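Local structure of envelope polyprotein (Puumala orthohantavirus, 5FXU) at residues A[43-48]-A[138-143]; A[77-82]-A[278-283]. The protein forms the Gn ectodomain of the hantaviral surface glycoprotein, which probably works with its partner Gc in host-cell attachment and entry. One frame throughout, in Å; residues are numbered along the deposited sequence.

Interaction 1 of 2, residues A[43-48]-A[138-143]; sequences CNFDLH and KSCLLG
Cys43 and Cys140 are joined covalently, SG to SG at 2.1 Å, and the CB-SG-SG-CB torsion of 86° is close to the 90° that a relaxed disulfide prefers. The two cysteines reach the bond differently. Cys140 points its side chain at the 43-48 segment with SG lodged between its own backbone N and carbonyl carbon (chi1 60°), whereas Cys43 sets SG anti to its carbonyl carbon. No hydrogen bond spans the two segments, which leaves the sulfur bridge as their main link.

An apolar lining completes it. Phe45 folds back so that CB of Cys43 lies 3.2 Å above one face of its ring plane, toward the rim. The sulfur of Cys140 stands obliquely to the same ring, 5.3 Å from SG to the ring centroid, a sulfur-aromatic contact. From the second segment, Leu142 brings CD2 to 4.0 Å from SG of Cys43, and the same methyl meets the ring edge, 4.3 Å from CZ of Phe45. A branched aliphatic chain suits this corner, filling the angle between sulfur and ring.

Cys140 belongs to strand 139-144, which pairs with strand 147-155, whose Tyr153 touches Phe45; beyond Phe45, the chain at 46-47 runs beside strand 107-116, with Asp46 salt-bridged to Lys107.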
ATOM      1  N   CYS A  43     -15.335 -15.710  -6.442  1.00 58.56           N
ATOM      2  CA  CYS A  43     -14.873 -16.465  -5.284  1.00 57.06           C
ATOM      3  C   CYS A  43     -15.967 -16.583  -4.232  1.00 57.60           C
ATOM      4  O   CYS A  43     -16.835 -15.718  -4.135  1.00 56.28           O
ATOM      5  CB  CYS A  43     -13.648 -15.779  -4.671  1.00 56.73           C
ATOM      6  SG  CYS A  43     -12.171 -15.665  -5.739  1.00 56.73           S
ATOM      7  N   ASN A  44     -15.917 -17.664  -3.449  1.00 58.57           N
ATOM      8  CA  ASN A  44     -16.908 -17.935  -2.385  1.00 59.26           C
ATOM      9  C   ASN A  44     -16.461 -17.283  -1.080  1.00 59.68           C
ATOM     10  O   ASN A  44     -16.142 -17.966  -0.087  1.00 59.01           O
ATOM     11  CB  ASN A  44     -17.174 -19.445  -2.199  1.00 59.49           C
ATOM     12  CG  ASN A  44     -15.903 -20.263  -1.970  1.00 58.57           C
ATOM     13  OD1 ASN A  44     -14.823 -19.940  -2.491  1.00 55.77           O
ATOM     14  ND2 ASN A  44     -16.028 -21.335  -1.189  1.00 58.05           N
ATOM     15  N   PHE A  45     -16.404 -15.953  -1.113  1.00 58.51           N
ATOM     16  CA  PHE A  45     -16.121 -15.162   0.071  1.00 57.45           C
ATOM     17  C   PHE A  45     -16.941 -13.868   0.081  1.00 57.20           C
ATOM     18  O   PHE A  45     -17.561 -13.507  -0.922  1.00 56.09           O
ATOM     19  CB  PHE A  45     -14.594 -14.949   0.299  1.00 56.55           C
ATOM     20  CG  PHE A  45     -13.807 -14.378  -0.888  1.00 55.95           C
ATOM     21  CD1 PHE A  45     -14.210 -13.225  -1.565  1.00 54.85           C
ATOM     22  CD2 PHE A  45     -12.594 -14.975  -1.254  1.00 54.62           C
ATOM     23  CE1 PHE A  45     -13.444 -12.716  -2.604  1.00 56.70           C
ATOM     24  CE2 PHE A  45     -11.830 -14.472  -2.293  1.00 55.97           C
ATOM     25  CZ  PHE A  45     -12.248 -13.331  -2.968  1.00 56.09           C
ATOM     26  N   ASP A  46     -16.945 -13.198   1.232  1.00 56.33           N
ATOM     27  CA  ASP A  46     -17.791 -12.040   1.480  1.00 56.82           C
ATOM     28  C   ASP A  46     -17.025 -10.719   1.261  1.00 56.24           C
ATOM     29  O   ASP A  46     -16.410 -10.163   2.176  1.00 54.15           O
ATOM     30  CB  ASP A  46     -18.350 -12.144   2.902  1.00 57.75           C
ATOM     31  CG  ASP A  46     -19.382 -11.095   3.207  1.00 59.49           C
ATOM     32  OD1 ASP A  46     -19.753 -10.336   2.289  1.00 62.36           O
ATOM     33  OD2 ASP A  46     -19.815 -11.005   4.375  1.00 63.19           O
ATOM     34  N   LEU A  47     -17.070 -10.235   0.024  1.00 59.49           N
ATOM     35  CA  LEU A  47     -16.392  -9.001  -0.379  1.00 59.41           C
ATOM     36  C   LEU A  47     -16.895  -7.778   0.394  1.00 60.89           C
ATOM     37  O   LEU A  47     -18.089  -7.510   0.432  1.00 61.59           O
ATOM     38  CB  LEU A  47     -16.554  -8.746  -1.892  1.00 60.06           C
ATOM     39  CG  LEU A  47     -15.450  -9.167  -2.887  1.00 60.14           C
ATOM     40  CD1 LEU A  47     -15.494  -8.299  -4.151  1.00 61.48           C
ATOM     41  CD2 LEU A  47     -14.035  -9.195  -2.302  1.00 58.81           C
ATOM     42  N   HIS A  48     -15.966  -7.038   0.991  1.00 62.04           N
ATOM     43  CA  HIS A  48     -16.272  -5.728   1.538  1.00 65.78           C
ATOM     44  C   HIS A  48     -16.476  -4.735   0.372  1.00 68.76           C
ATOM     45  O   HIS A  48     -15.684  -4.708  -0.562  1.00 66.50           O
ATOM     46  CB  HIS A  48     -15.160  -5.267   2.484  1.00 67.15           C
ATOM     47  CG  HIS A  48     -15.622  -4.266   3.497  1.00 71.84           C
ATOM     48  ND1 HIS A  48     -15.637  -2.910   3.251  1.00 72.70           N
ATOM     49  CD2 HIS A  48     -16.113  -4.428   4.751  1.00 73.97           C
ATOM     50  CE1 HIS A  48     -16.113  -2.277   4.309  1.00 74.02           C
ATOM     51  NE2 HIS A  48     -16.403  -3.175   5.236  1.00 75.16           N
ATOM     52  N   LYS A 138     -10.019 -23.739  -2.713  1.00 43.50           N
ATOM     53  CA  LYS A 138      -8.754 -24.173  -3.322  1.00 45.86           C
ATOM     54  C   LYS A 138      -8.299 -23.174  -4.413  1.00 43.82           C
ATOM     55  O   LYS A 138      -7.136 -22.806  -4.479  1.00 41.61           O
ATOM     56  CB  LYS A 138      -8.883 -25.573  -3.938  1.00 49.47           C
ATOM     57  CG  LYS A 138      -7.609 -26.149  -4.579  1.00 53.21           C
ATOM     58  CD  LYS A 138      -6.510 -26.487  -3.557  1.00 56.18           C
ATOM     59  CE  LYS A 138      -5.141 -26.754  -4.214  1.00 58.93           C
ATOM     60  NZ  LYS A 138      -4.293 -25.519  -4.428  1.00 59.58           N
ATOM     61  N   SER A 139      -9.218 -22.776  -5.270  1.00 43.60           N
ATOM     62  CA  SER A 139      -8.940 -21.761  -6.262  1.00 44.95           C
ATOM     63  C   SER A 139     -10.200 -21.064  -6.689  1.00 44.97           C
ATOM     64  O   SER A 139     -11.287 -21.618  -6.592  1.00 45.19           O
ATOM     65  CB  SER A 139      -8.217 -22.354  -7.483  1.00 46.20           C
ATOM     66  OG  SER A 139      -8.915 -23.457  -8.028  1.00 48.83           O
ATOM     67  N   CYS A 140     -10.047 -19.838  -7.158  1.00 45.84           N
ATOM     68  CA  CYS A 140     -11.165 -19.083  -7.694  1.00 47.58           C
ATOM     69  C   CYS A 140     -10.623 -17.967  -8.583  1.00 47.31           C
ATOM     70  O   CYS A 140      -9.414 -17.874  -8.783  1.00 47.13           O
ATOM     71  CB  CYS A 140     -12.066 -18.575  -6.570  1.00 48.93           C
ATOM     72  SG  CYS A 140     -11.249 -17.492  -5.388  1.00 50.46           S
ATOM     73  N   LEU A 141     -11.516 -17.168  -9.166  1.00 48.93           N
ATOM     74  CA  LEU A 141     -11.152 -16.211 -10.197  1.00 49.02           C
ATOM     75  C   LEU A 141     -11.560 -14.803  -9.835  1.00 48.42           C
ATOM     76  O   LEU A 141     -12.663 -14.569  -9.368  1.00 48.70           O
ATOM     77  CB  LEU A 141     -11.803 -16.580 -11.524  1.00 50.69           C
ATOM     78  CG  LEU A 141     -11.284 -17.847 -12.216  1.00 53.14           C
ATOM     79  CD1 LEU A 141     -12.077 -18.118 -13.490  1.00 55.02           C
ATOM     80  CD2 LEU A 141      -9.807 -17.752 -12.557  1.00 53.33           C
ATOM     81  N   LEU A 142     -10.651 -13.871 -10.088  1.00 48.02           N
ATOM     82  CA  LEU A 142     -10.959 -12.459 -10.109  1.00 47.34           C
ATOM     83  C   LEU A 142     -10.736 -11.972 -11.538  1.00 47.23           C
ATOM     84  O   LEU A 142      -9.908 -12.502 -12.297  1.00 46.21           O
ATOM     85  CB  LEU A 142     -10.054 -11.679  -9.148  1.00 47.10           C
ATOM     86  CG  LEU A 142      -9.937 -12.137  -7.688  1.00 47.32           C
ATOM     87  CD1 LEU A 142      -8.851 -11.365  -6.948  1.00 45.77           C
ATOM     88  CD2 LEU A 142     -11.262 -11.955  -6.966  1.00 48.67           C
ATOM     89  N   GLY A 143     -11.492 -10.956 -11.904  1.00 47.14           N
ATOM     90  CA  GLY A 143     -11.285 -10.278 -13.159  1.00 48.11           C
ATOM     91  C   GLY A 143     -11.035  -8.807 -12.910  1.00 47.57           C
ATOM     92  O   GLY A 143     -11.630  -8.198 -12.003  1.00 44.35           O
TER

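Interaction 2 of 2, residues A[77-82]-A[278-283]; sequences TSFQTK and RIIGKV
Phe79 carries most of this contact, its side chain directed at the 278-283 segment from the first residue of strand 79-89. With CG anti to its carbonyl carbon (chi1 -52°), the ring reaches across to the opposing strand and meets four consecutive residues there. CG1 of Val283 sits over one face, 3.9 Å from the ring centroid and 22° off the normal, a CH-pi contact in which a methyl lies against the pi cloud. At the ring edge, CG2 of Ile280 comes to 3.4 Å from CE1 of Phe79. Between these two, the far end of the ring comes up obliquely against the backbone, with CZ of Phe79 3.6 Å from CA of Gly281 and CE2 of Phe79 3.6 Å from O of Lys282. Glycine suits this spot twice over: a CB would collide with the ring, and at the backbone angles of Gly281 it would also be jammed against the carbonyl O of Ile280.

Two residues on, Thr81 again faces the second segment. Its methyl CG2 packs 3.8 Å from CB of Val283, while OG1 hydrogen-bonds to the carbonyl O of Thr284. Threonine thus serves both needs, giving a methyl to the apolar patch and a hydroxyl to the neighbouring backbone. The beta-branched Val283 lies between Phe79 and Thr81 and is buried, with Trp60 and Ala300 also against it.

The axes of the segments 79-82 and 278-283 come within 8.6 Å, at 47°, with no hydrogen bond between them, so they meet through side chains, as layers of a packed beta structure do. Strand 79-89 pairs with 54-64 and strand 278-285 with 296-302; opposite Ala300, strand 278-285 fits two residues, Ile280 and Gly281, against one, which is a classic beta bulge.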
ATOM      1  N   THR A  77      10.541  24.127 -17.052  1.00 80.14           N
ATOM      2  CA  THR A  77      11.748  24.110 -17.885  1.00 81.35           C
ATOM      3  C   THR A  77      11.414  23.534 -19.278  1.00 77.26           C
ATOM      4  O   THR A  77      10.967  24.263 -20.172  1.00 75.79           O
ATOM      5  CB  THR A  77      12.928  23.342 -17.191  1.00 84.63           C
ATOM      6  OG1 THR A  77      12.562  21.978 -16.913  1.00 82.18           O
ATOM      7  CG2 THR A  77      13.339  24.031 -15.873  1.00 84.46           C
ATOM      8  N   SER A  78      11.602  22.228 -19.443  1.00 70.34           N
ATOM      9  CA  SER A  78      11.141  21.517 -20.607  1.00 65.45           C
ATOM     10  C   SER A  78       9.840  20.739 -20.334  1.00 56.98           C
ATOM     11  O   SER A  78       9.524  19.853 -21.080  1.00 54.04           O
ATOM     12  CB  SER A  78      12.243  20.563 -21.079  1.00 68.20           C
ATOM     13  OG  SER A  78      13.303  21.275 -21.696  1.00 71.27           O
ATOM     14  N   PHE A  79       9.092  21.056 -19.284  1.00 52.92           N
ATOM     15  CA  PHE A  79       7.895  20.286 -18.920  1.00 51.99           C
ATOM     16  C   PHE A  79       6.701  21.180 -18.834  1.00 50.64           C
ATOM     17  O   PHE A  79       6.784  22.318 -18.410  1.00 50.80           O
ATOM     18  CB  PHE A  79       8.020  19.643 -17.544  1.00 52.50           C
ATOM     19  CG  PHE A  79       9.256  18.851 -17.356  1.00 55.33           C
ATOM     20  CD1 PHE A  79       9.353  17.584 -17.898  1.00 59.24           C
ATOM     21  CD2 PHE A  79      10.321  19.354 -16.609  1.00 57.04           C
ATOM     22  CE1 PHE A  79      10.505  16.826 -17.713  1.00 62.68           C
ATOM     23  CE2 PHE A  79      11.481  18.613 -16.421  1.00 59.45           C
ATOM     24  CZ  PHE A  79      11.578  17.342 -16.976  1.00 61.28           C
ATOM     25  N   GLN A  80       5.574  20.634 -19.231  1.00 50.19           N
ATOM     26  CA  GLN A  80       4.310  21.190 -18.912  1.00 51.35           C
ATOM     27  C   GLN A  80       3.615  20.137 -18.070  1.00 48.88           C
ATOM     28  O   GLN A  80       3.503  18.979 -18.494  1.00 47.63           O
ATOM     29  CB  GLN A  80       3.542  21.425 -20.184  1.00 55.95           C
ATOM     30  CG  GLN A  80       2.319  22.297 -20.015  1.00 59.18           C
ATOM     31  CD  GLN A  80       1.456  22.214 -21.234  1.00 62.19           C
ATOM     32  OE1 GLN A  80       1.074  21.105 -21.666  1.00 65.62           O
ATOM     33  NE2 GLN A  80       1.146  23.354 -21.807  1.00 62.92           N
ATOM     34  N   THR A  81       3.195  20.519 -16.866  1.00 45.97           N
ATOM     35  CA  THR A  81       2.346  19.663 -16.063  1.00 43.92           C
ATOM     36  C   THR A  81       0.939  20.201 -16.037  1.00 44.30           C
ATOM     37  O   THR A  81       0.710  21.350 -16.328  1.00 44.92           O
ATOM     38  CB  THR A  81       2.838  19.531 -14.633  1.00 42.83           C
ATOM     39  OG1 THR A  81       2.646  20.766 -13.957  1.00 42.80           O
ATOM     40  CG2 THR A  81       4.298  19.128 -14.590  1.00 42.02           C
ATOM     41  N   LYS A  82      -0.021  19.346 -15.738  1.00 45.76           N
ATOM     42  CA  LYS A  82      -1.371  19.810 -15.487  1.00 47.66           C
ATOM     43  C   LYS A  82      -2.080  18.868 -14.524  1.00 45.47           C
ATOM     44  O   LYS A  82      -1.607  17.744 -14.288  1.00 41.95           O
ATOM     45  CB  LYS A  82      -2.140  19.938 -16.791  1.00 52.34           C
ATOM     46  CG  LYS A  82      -2.467  18.631 -17.472  1.00 55.70           C
ATOM     47  CD  LYS A  82      -3.298  18.860 -18.724  1.00 62.53           C
ATOM     48  CE  LYS A  82      -3.261  17.635 -19.658  1.00 66.83           C
ATOM     49  NZ  LYS A  82      -3.732  17.909 -21.053  1.00 71.88           N
ATOM     50  N   ARG A 278      13.682   5.684 -16.828  1.00 61.87           N
ATOM     51  CA  ARG A 278      14.564   6.788 -17.217  1.00 60.68           C
ATOM     52  C   ARG A 278      14.073   8.115 -16.614  1.00 56.66           C
ATOM     53  O   ARG A 278      12.985   8.587 -16.924  1.00 53.06           O
ATOM     54  CB  ARG A 278      14.661   6.867 -18.754  1.00 65.14           C
ATOM     55  CG  ARG A 278      15.269   8.154 -19.291  1.00 69.92           C
ATOM     56  CD  ARG A 278      15.601   8.099 -20.781  1.00 76.61           C
ATOM     57  NE  ARG A 278      15.703   9.478 -21.306  1.00 81.44           N
ATOM     58  CZ  ARG A 278      16.081   9.815 -22.541  1.00 84.46           C
ATOM     59  NH1 ARG A 278      16.420   8.887 -23.433  1.00 84.92           N
ATOM     60  NH2 ARG A 278      16.134  11.103 -22.883  1.00 85.66           N
ATOM     61  N   ILE A 279      14.913   8.726 -15.785  1.00 54.92           N
ATOM     62  CA  ILE A 279      14.587   9.972 -15.097  1.00 53.36           C
ATOM     63  C   ILE A 279      14.843  11.172 -16.006  1.00 51.32           C
ATOM     64  O   ILE A 279      15.872  11.238 -16.655  1.00 52.40           O
ATOM     65  CB  ILE A 279      15.356  10.068 -13.766  1.00 53.30           C
ATOM     66  CG1 ILE A 279      14.671   9.136 -12.767  1.00 55.64           C
ATOM     67  CG2 ILE A 279      15.369  11.485 -13.237  1.00 52.95           C
ATOM     68  CD1 ILE A 279      15.518   8.782 -11.577  1.00 58.32           C
ATOM     69  N   ILE A 280      13.881  12.099 -16.034  1.00 48.87           N
ATOM     70  CA  ILE A 280      13.862  13.228 -16.956  1.00 47.71           C
ATOM     71  C   ILE A 280      14.092  14.533 -16.222  1.00 47.64           C
ATOM     72  O   ILE A 280      14.849  15.358 -16.686  1.00 50.07           O
ATOM     73  CB  ILE A 280      12.513  13.342 -17.726  1.00 48.04           C
ATOM     74  CG1 ILE A 280      12.067  12.013 -18.346  1.00 46.90           C
ATOM     75  CG2 ILE A 280      12.606  14.383 -18.829  1.00 48.65           C
ATOM     76  CD1 ILE A 280      12.987  11.451 -19.412  1.00 47.55           C
ATOM     77  N   GLY A 281      13.408  14.757 -15.109  1.00 47.77           N
ATOM     78  CA  GLY A 281      13.651  15.957 -14.321  1.00 48.58           C
ATOM     79  C   GLY A 281      12.583  16.304 -13.316  1.00 48.62           C
ATOM     80  O   GLY A 281      11.571  15.608 -13.224  1.00 49.89           O
ATOM     81  N   LYS A 282      12.811  17.399 -12.587  1.00 48.63           N
ATOM     82  CA  LYS A 282      11.887  17.868 -11.544  1.00 49.76           C
ATOM     83  C   LYS A 282      10.629  18.535 -12.100  1.00 45.98           C
ATOM     84  O   LYS A 282      10.703  19.343 -13.016  1.00 46.17           O
ATOM     85  CB  LYS A 282      12.603  18.804 -10.573  1.00 53.56           C
ATOM     86  CG  LYS A 282      13.684  18.063  -9.799  1.00 60.71           C
ATOM     87  CD  LYS A 282      14.715  18.967  -9.129  1.00 66.65           C
ATOM     88  CE  LYS A 282      16.062  18.252  -9.019  1.00 71.83           C
ATOM     89  NZ  LYS A 282      16.869  18.752  -7.870  1.00 75.09           N
ATOM     90  N   VAL A 283       9.481  18.178 -11.531  1.00 41.42           N
ATOM     91  CA  VAL A 283       8.217  18.794 -11.887  1.00 39.65           C
ATOM     92  C   VAL A 283       7.417  19.201 -10.660  1.00 38.36           C
ATOM     93  O   VAL A 283       7.560  18.629  -9.582  1.00 37.17           O
ATOM     94  CB  VAL A 283       7.363  17.884 -12.806  1.00 38.59           C
ATOM     95  CG1 VAL A 283       8.032  17.724 -14.163  1.00 38.87           C
ATOM     96  CG2 VAL A 283       7.114  16.526 -12.169  1.00 38.07           C
TER

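From the N terminus, the chain passes 43-48, then 77-82, then 138-143 and finally 278-283, so the two contacts cross rather than nest. Interaction 1 closes a loop of 89 intervening residues, within which the first strand of interaction 2 lies; interaction 2 spans 195 residues and encloses the second segment of interaction 1. Their centres are 41 Å apart, on opposite sides of the chain's centre, and they do not touch. The first ties the loop after strand 39-41 covalently to strand 139-144; the second, purely noncovalent, joins strand 79-89 to the small antiparallel sheet of 278-285, 296-302 and 327-329 at the other side of the head.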